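Endonuclease 2 (Arabidopsis thaliana, PDB 4CXO) cleaves RNA and single-stranded DNA, and less readily double-stranded DNA, into 5'-phosphorylated products with the help of three bound divalent metal ions. Local coordinates at residues 127-132 with 151-156; 140-145 with 223-228. One frame throughout, in Å; residues are numbered along the deposited sequence.

Interaction 1 of 2, residues 127-132 with 151-156; sequences QPLHVS and ANLHHI. With ZN (zinc ion), chain I; TMP (thymidine-5'-phosphate), chain E.
H130 and H154 share one zinc ion, each through NE2: H130 NE2 lies 2.2 Å from the metal and H154 NE2 2.1 Å from it. Their ring planes are inclined at 39° to each other. The thymidine-5'-phosphate adds its O3' at 2.1 Å from the zinc, and D158 binds the metal too. Each ring is fixed at its second nitrogen, H130 ND1 by the carbonyl of H58 and H154 ND1 by that of G138. With CG anti to the backbone N (chi1 -175°), H154 reaches out from the first turn of helix 153-169 to the metal.

The ligand also lies against both rings: its O2 sits over the centre of one face of H130, and its sugar O4' near the rim of one H154 face. On the opposite face of H154 comes the amide of Q127, with Q127 NE2 3.9 Å from H154 CE1. That NE2 is hydrogen-bonded to D158, while Q127 OE1 accepts from L129 N at 2.9 Å, the donor above the carbonyl plane. An alanine in place of Q127 would probably leave D158 without this second-shell donor and remove the amide from that face of the H154 ring.

Apolar packing comes from L129, whose CD1 touches L153 CG at 3.9 Å and lies against the backbone of H154. At the helix start N152 is the N-cap, its OD1 accepting from H155 N at 2.8 Å.

Two imidazole nitrogens from separate parts of the chain, D158 and the nucleotide O3' gather on one zinc, which is consistent with a metal placed to polarise that oxygen.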
loop_
_atom_site.group_PDB
_atom_site.type_symbol
_atom_site.label_atom_id
_atom_site.label_comp_id
_atom_site.label_asym_id
_atom_site.label_seq_id
_atom_site.Cartn_x
_atom_site.Cartn_y
_atom_site.Cartn_z
ATOM N N GLN A 127 1.082 0.692 3.653
ATOM C CA GLN A 127 0.949 1.979 4.334
ATOM C C GLN A 127 0.964 1.628 5.818
ATOM O O GLN A 127 0.105 0.899 6.282
ATOM C CB GLN A 127 -0.351 2.673 3.907
ATOM C CG GLN A 127 -0.321 4.201 3.962
ATOM C CD GLN A 127 -0.463 4.785 5.365
ATOM O OE1 GLN A 127 0.342 4.509 6.240
ATOM N NE2 GLN A 127 -1.453 5.648 5.560
ATOM N N PRO A 128 1.970 2.112 6.577
ATOM C CA PRO A 128 2.067 1.684 7.975
ATOM C C PRO A 128 0.793 1.857 8.797
ATOM O O PRO A 128 0.447 0.968 9.575
ATOM C CB PRO A 128 3.181 2.573 8.532
ATOM C CG PRO A 128 4.059 2.815 7.354
ATOM C CD PRO A 128 3.120 2.938 6.186
ATOM N N LEU A 129 0.079 2.961 8.623
ATOM C CA LEU A 129 -1.108 3.196 9.418
ATOM C C LEU A 129 -2.324 2.434 8.906
ATOM O O LEU A 129 -3.378 2.495 9.510
ATOM C CB LEU A 129 -1.392 4.693 9.544
ATOM C CG LEU A 129 -0.418 5.430 10.450
ATOM C CD1 LEU A 129 -0.704 6.921 10.462
ATOM C CD2 LEU A 129 -0.450 4.855 11.850
ATOM N N HIS A 130 -2.177 1.683 7.819
ATOM C CA HIS A 130 -3.197 0.720 7.435
ATOM C C HIS A 130 -3.071 -0.610 8.177
ATOM O O HIS A 130 -3.872 -1.502 7.975
ATOM C CB HIS A 130 -3.167 0.481 5.926
ATOM C CG HIS A 130 -3.915 1.512 5.158
ATOM N ND1 HIS A 130 -4.999 1.205 4.372
ATOM C CD2 HIS A 130 -3.776 2.856 5.102
ATOM C CE1 HIS A 130 -5.487 2.314 3.846
ATOM N NE2 HIS A 130 -4.776 3.332 4.297
ATOM N N VAL A 131 -2.037 -0.746 8.995
ATOM C CA VAL A 131 -1.887 -1.877 9.921
ATOM C C VAL A 131 -1.553 -1.273 11.281
ATOM O O VAL A 131 -0.387 -1.173 11.679
ATOM C CB VAL A 131 -0.789 -2.840 9.455
ATOM C CG1 VAL A 131 -0.768 -4.102 10.314
ATOM C CG2 VAL A 131 -0.996 -3.206 7.994
ATOM N N SER A 132 -2.577 -0.804 11.968
ATOM C CA SER A 132 -2.343 -0.072 13.208
ATOM C C SER A 132 -3.587 -0.076 14.088
ATOM O O SER A 132 -4.479 -0.893 13.883
ATOM C CB SER A 132 -1.832 1.336 12.884
ATOM O OG SER A 132 -2.857 2.125 12.331
ATOM N N ALA A 151 -4.671 18.557 9.696
ATOM C CA ALA A 151 -4.691 17.234 9.086
ATOM C C ALA A 151 -4.698 16.183 10.167
ATOM O O ALA A 151 -4.243 16.441 11.270
ATOM C CB ALA A 151 -3.483 17.029 8.190
ATOM N N ASN A 152 -5.216 15.006 9.856
ATOM C CA ASN A 152 -5.044 13.879 10.765
ATOM C C ASN A 152 -3.838 13.045 10.350
ATOM O O ASN A 152 -3.376 13.119 9.209
ATOM C CB ASN A 152 -6.314 13.039 10.921
ATOM C CG ASN A 152 -6.625 12.191 9.703
ATOM O OD1 ASN A 152 -5.849 11.318 9.314
ATOM N ND2 ASN A 152 -7.777 12.432 9.106
ATOM N N LEU A 153 -3.308 12.277 11.299
ATOM C CA LEU A 153 -2.057 11.555 11.078
ATOM C C LEU A 153 -2.182 10.523 9.971
ATOM O O LEU A 153 -1.266 10.344 9.191
ATOM C CB LEU A 153 -1.582 10.879 12.358
ATOM C CG LEU A 153 -0.183 10.288 12.277
ATOM C CD1 LEU A 153 0.895 11.323 11.957
ATOM C CD2 LEU A 153 0.090 9.572 13.586
ATOM N N HIS A 154 -3.313 9.846 9.898
ATOM C CA HIS A 154 -3.508 8.877 8.827
ATOM C C HIS A 154 -3.353 9.524 7.443
ATOM O O HIS A 154 -2.648 8.999 6.571
ATOM C CB HIS A 154 -4.855 8.190 8.957
ATOM C CG HIS A 154 -5.055 7.110 7.954
ATOM N ND1 HIS A 154 -4.790 5.783 8.219
ATOM C CD2 HIS A 154 -5.404 7.176 6.654
ATOM C CE1 HIS A 154 -5.015 5.071 7.129
ATOM N NE2 HIS A 154 -5.378 5.895 6.164
ATOM N N HIS A 155 -4.018 10.655 7.257
ATOM C CA HIS A 155 -3.977 11.401 5.993
ATOM C C HIS A 155 -2.570 11.880 5.660
ATOM O O HIS A 155 -2.173 11.956 4.509
ATOM C CB HIS A 155 -4.924 12.597 6.068
ATOM C CG HIS A 155 -5.178 13.244 4.749
ATOM N ND1 HIS A 155 -4.426 14.298 4.282
ATOM C CD2 HIS A 155 -6.088 12.974 3.788
ATOM C CE1 HIS A 155 -4.865 14.652 3.090
ATOM N NE2 HIS A 155 -5.881 13.873 2.772
ATOM N N ILE A 156 -1.810 12.200 6.688
ATOM C CA ILE A 156 -0.431 12.620 6.505
ATOM C C ILE A 156 0.365 11.501 5.864
ATOM O O ILE A 156 1.138 11.748 4.947
ATOM C CB ILE A 156 0.166 13.102 7.840
ATOM C CG1 ILE A 156 -0.379 14.504 8.129
ATOM C CG2 ILE A 156 1.681 13.125 7.814
ATOM C CD1 ILE A 156 -0.173 14.975 9.542
HETATM ZN ZN ZN I . -5.544 5.340 4.095
HETATM P P TMP E . -12.583 6.366 6.980
HETATM O O1P TMP E . -13.515 5.194 6.806
HETATM O O2P TMP E . -12.941 7.556 6.120
HETATM O O3P TMP E . -12.226 6.694 8.414
HETATM O "O5'" TMP E . -11.191 5.866 6.359
HETATM C "C5'" TMP E . -10.147 6.820 6.187
HETATM C "C4'" TMP E . -8.819 6.134 5.898
HETATM O "O4'" TMP E . -8.318 5.384 7.005
HETATM C "C3'" TMP E . -8.906 5.101 4.800
HETATM O "O3'" TMP E . -7.629 5.165 4.183
HETATM C "C2'" TMP E . -9.083 3.751 5.480
HETATM C "C1'" TMP E . -8.221 3.969 6.721
HETATM N N1 TMP E . -8.569 3.289 7.983
HETATM C C2 TMP E . -7.575 2.559 8.687
HETATM O O2 TMP E . -6.419 2.429 8.212
HETATM N N3 TMP E . -7.855 1.973 9.867
HETATM C C4 TMP E . -9.075 2.075 10.402
HETATM O O4 TMP E . -9.304 1.523 11.491
HETATM C C5 TMP E . -10.133 2.847 9.695
HETATM C C5M TMP E . -11.518 2.997 10.241
HETATM C C6 TMP E . -9.806 3.437 8.495
#

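Interaction 2 of 2, residues 140-145 with 223-228; sequences NTIEVH and KGVTEG. With TMP (thymidine-5'-phosphate), chain E.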
loop_
_atom_site.group_PDB
_atom_site.type_symbol
_atom_site.label_atom_id
_atom_site.label_comp_id
_atom_site.label_asym_id
_atom_site.label_seq_id
_atom_site.Cartn_x
_atom_site.Cartn_y
_atom_site.Cartn_z
ATOM N N ASN A 140 -6.585 8.016 12.293
ATOM C CA ASN A 140 -7.568 8.956 11.800
ATOM C C ASN A 140 -8.068 9.914 12.877
ATOM O O ASN A 140 -8.453 11.035 12.570
ATOM C CB ASN A 140 -8.725 8.224 11.119
ATOM C CG ASN A 140 -8.418 7.883 9.679
ATOM O OD1 ASN A 140 -8.384 8.766 8.829
ATOM N ND2 ASN A 140 -8.180 6.610 9.399
ATOM N N THR A 141 -8.026 9.494 14.138
ATOM C CA THR A 141 -8.496 10.346 15.222
ATOM C C THR A 141 -7.413 11.214 15.833
ATOM O O THR A 141 -7.694 11.977 16.739
ATOM C CB THR A 141 -9.171 9.534 16.341
ATOM O OG1 THR A 141 -8.196 8.753 17.027
ATOM C CG2 THR A 141 -10.255 8.633 15.766
ATOM N N ILE A 142 -6.182 11.110 15.346
ATOM C CA ILE A 142 -5.103 11.960 15.847
ATOM C C ILE A 142 -5.057 13.209 14.965
ATOM O O ILE A 142 -4.603 13.158 13.827
ATOM C CB ILE A 142 -3.763 11.200 15.856
ATOM C CG1 ILE A 142 -3.901 9.924 16.687
ATOM C CG2 ILE A 142 -2.636 12.070 16.394
ATOM C CD1 ILE A 142 -2.725 8.974 16.572
ATOM N N GLU A 143 -5.544 14.326 15.495
ATOM C CA GLU A 143 -5.607 15.580 14.745
ATOM C C GLU A 143 -4.405 16.442 15.057
ATOM O O GLU A 143 -4.133 16.739 16.217
ATOM C CB GLU A 143 -6.889 16.340 15.077
ATOM C CG GLU A 143 -8.153 15.650 14.589
ATOM C CD GLU A 143 -8.351 15.734 13.079
ATOM O OE1 GLU A 143 -7.578 16.446 12.394
ATOM O OE2 GLU A 143 -9.294 15.081 12.579
ATOM N N VAL A 144 -3.697 16.844 14.009
ATOM C CA VAL A 144 -2.489 17.632 14.133
ATOM C C VAL A 144 -2.504 18.678 13.034
ATOM O O VAL A 144 -3.528 18.882 12.392
ATOM C CB VAL A 144 -1.217 16.754 14.027
ATOM C CG1 VAL A 144 -1.160 15.755 15.160
ATOM C CG2 VAL A 144 -1.134 16.038 12.679
ATOM N N HIS A 145 -1.370 19.334 12.833
ATOM C CA HIS A 145 -1.153 20.199 11.689
ATOM C C HIS A 145 -0.005 19.658 10.837
ATOM O O HIS A 145 1.024 19.237 11.361
ATOM C CB HIS A 145 -0.823 21.616 12.157
ATOM C CG HIS A 145 -1.982 22.313 12.795
ATOM N ND1 HIS A 145 -2.304 22.154 14.125
ATOM C CD2 HIS A 145 -2.914 23.147 12.278
ATOM C CE1 HIS A 145 -3.379 22.870 14.402
ATOM N NE2 HIS A 145 -3.767 23.485 13.298
ATOM N N LYS A 223 5.249 7.507 16.402
ATOM C CA LYS A 223 6.377 7.917 17.232
ATOM C C LYS A 223 6.495 9.428 17.289
ATOM O O LYS A 223 6.654 10.075 16.256
ATOM C CB LYS A 223 7.673 7.325 16.665
ATOM C CG LYS A 223 8.929 7.600 17.475
ATOM C CD LYS A 223 8.808 7.007 18.865
ATOM C CE LYS A 223 10.104 6.377 19.324
ATOM N NZ LYS A 223 9.887 5.471 20.484
ATOM N N GLY A 224 6.404 9.978 18.499
ATOM C CA GLY A 224 6.646 11.396 18.750
ATOM C C GLY A 224 5.464 12.306 18.472
ATOM O O GLY A 224 5.544 13.508 18.704
ATOM N N VAL A 225 4.364 11.744 17.989
ATOM C CA VAL A 225 3.208 12.537 17.599
ATOM C C VAL A 225 2.166 12.558 18.701
ATOM O O VAL A 225 1.785 11.519 19.219
ATOM C CB VAL A 225 2.563 11.963 16.331
ATOM C CG1 VAL A 225 1.319 12.743 15.949
ATOM C CG2 VAL A 225 3.573 11.985 15.197
ATOM N N THR A 226 1.710 13.755 19.050
ATOM C CA THR A 226 0.595 13.933 19.965
ATOM C C THR A 226 -0.440 14.839 19.328
ATOM O O THR A 226 -0.091 15.765 18.587
ATOM C CB THR A 226 1.047 14.626 21.269
ATOM O OG1 THR A 226 2.195 13.960 21.802
ATOM C CG2 THR A 226 -0.057 14.627 22.295
ATOM N N GLU A 227 -1.704 14.574 19.646
ATOM C CA GLU A 227 -2.822 15.475 19.354
ATOM C C GLU A 227 -2.404 16.952 19.502
ATOM O O GLU A 227 -1.854 17.365 20.541
ATOM C CB GLU A 227 -3.999 15.132 20.292
ATOM C CG GLU A 227 -5.269 15.955 20.117
ATOM C CD GLU A 227 -6.173 15.485 18.981
ATOM O OE1 GLU A 227 -5.919 14.419 18.377
ATOM O OE2 GLU A 227 -7.158 16.203 18.691
ATOM N N GLY A 228 -2.645 17.730 18.448
ATOM C CA GLY A 228 -2.349 19.164 18.441
ATOM C C GLY A 228 -0.956 19.570 17.992
ATOM O O GLY A 228 -0.693 20.760 17.813
HETATM P P TMP E . -12.583 6.366 6.980
HETATM O O1P TMP E . -13.515 5.194 6.806
HETATM O O2P TMP E . -12.941 7.556 6.120
HETATM O O3P TMP E . -12.226 6.694 8.414
HETATM O "O5'" TMP E . -11.191 5.866 6.359
HETATM C "C5'" TMP E . -10.147 6.820 6.187
HETATM C "C4'" TMP E . -8.819 6.134 5.898
HETATM O "O4'" TMP E . -8.318 5.384 7.005
HETATM C "C3'" TMP E . -8.906 5.101 4.800
HETATM O "O3'" TMP E . -7.629 5.165 4.183
HETATM C "C2'" TMP E . -9.083 3.751 5.480
HETATM C "C1'" TMP E . -8.221 3.969 6.721
HETATM N N1 TMP E . -8.569 3.289 7.983
HETATM C C2 TMP E . -7.575 2.559 8.687
HETATM O O2 TMP E . -6.419 2.429 8.212
HETATM N N3 TMP E . -7.855 1.973 9.867
HETATM C C4 TMP E . -9.075 2.075 10.402
HETATM O O4 TMP E . -9.304 1.523 11.491
HETATM C C5 TMP E . -10.133 2.847 9.695
HETATM C C5M TMP E . -11.518 2.997 10.241
HETATM C C6 TMP E . -9.806 3.437 8.495
#
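E227 and G228 hold the backbone of E143 between them, one by its carboxylate and one by its N-H. The carboxylate of E227 accepts from the backbone of the strand, E143 N to E227 OE1 at 2.9 Å, with the N-H arriving from above the carboxylate plane. One residue on, G228 N gives to E143 O at 2.9 Å, nearly straight (167°) and in the carbonyl plane. Both polar atoms of the E143 backbone are thus taken up by the 223-228 loop. CG of E227 stands anti to its own N (chi1 -179°) and the chain then bends at chi2, bringing OE1 back to the strand and E227 OE2 to 3.6 Å from E143 CB.

Beside these bonds, V225 CG1 touches two side chains of 140-145, I142 CG2 and V144 CG1, each at 4.0 Å; V144 CG1 also packs against T226 O. G228 has a positive phi (89°), at which a CB would jam against the preceding carbonyl.

Further out, T226 N is held by D229, and I142 and V144 pair through their backbones with L153 and A151. L153 of helix 153-169 and Y235 of helix 233-262 also touch V225, and the loop leads from helix 206-221 into strand 230-231, which runs parallel to strand 143-146.

Interactions 1 and 2 have centres 10 Å apart and join along the antiparallel strands 143-146 and 149-152 and the residues next to them. A151 O lies 2.8 Å from V144 N, and I142 O 3.0 Å from L153 N, both probable hydrogen bonds; N152 CB also packs on N140 O at 3.4 Å. The segment 151-156 thus pairs with 140-145 at its strand end and, at the start of helix 153-169, presents H154 to the zinc. Both reach the same nucleotide: interaction 1 through the metal at O3', interaction 2 through N140 ND2, which donates to the sugar O4' at 2.7 Å. Beyond N140, interaction 2 is peripheral: the side chain of T141 is about 13 Å from a bound zinc.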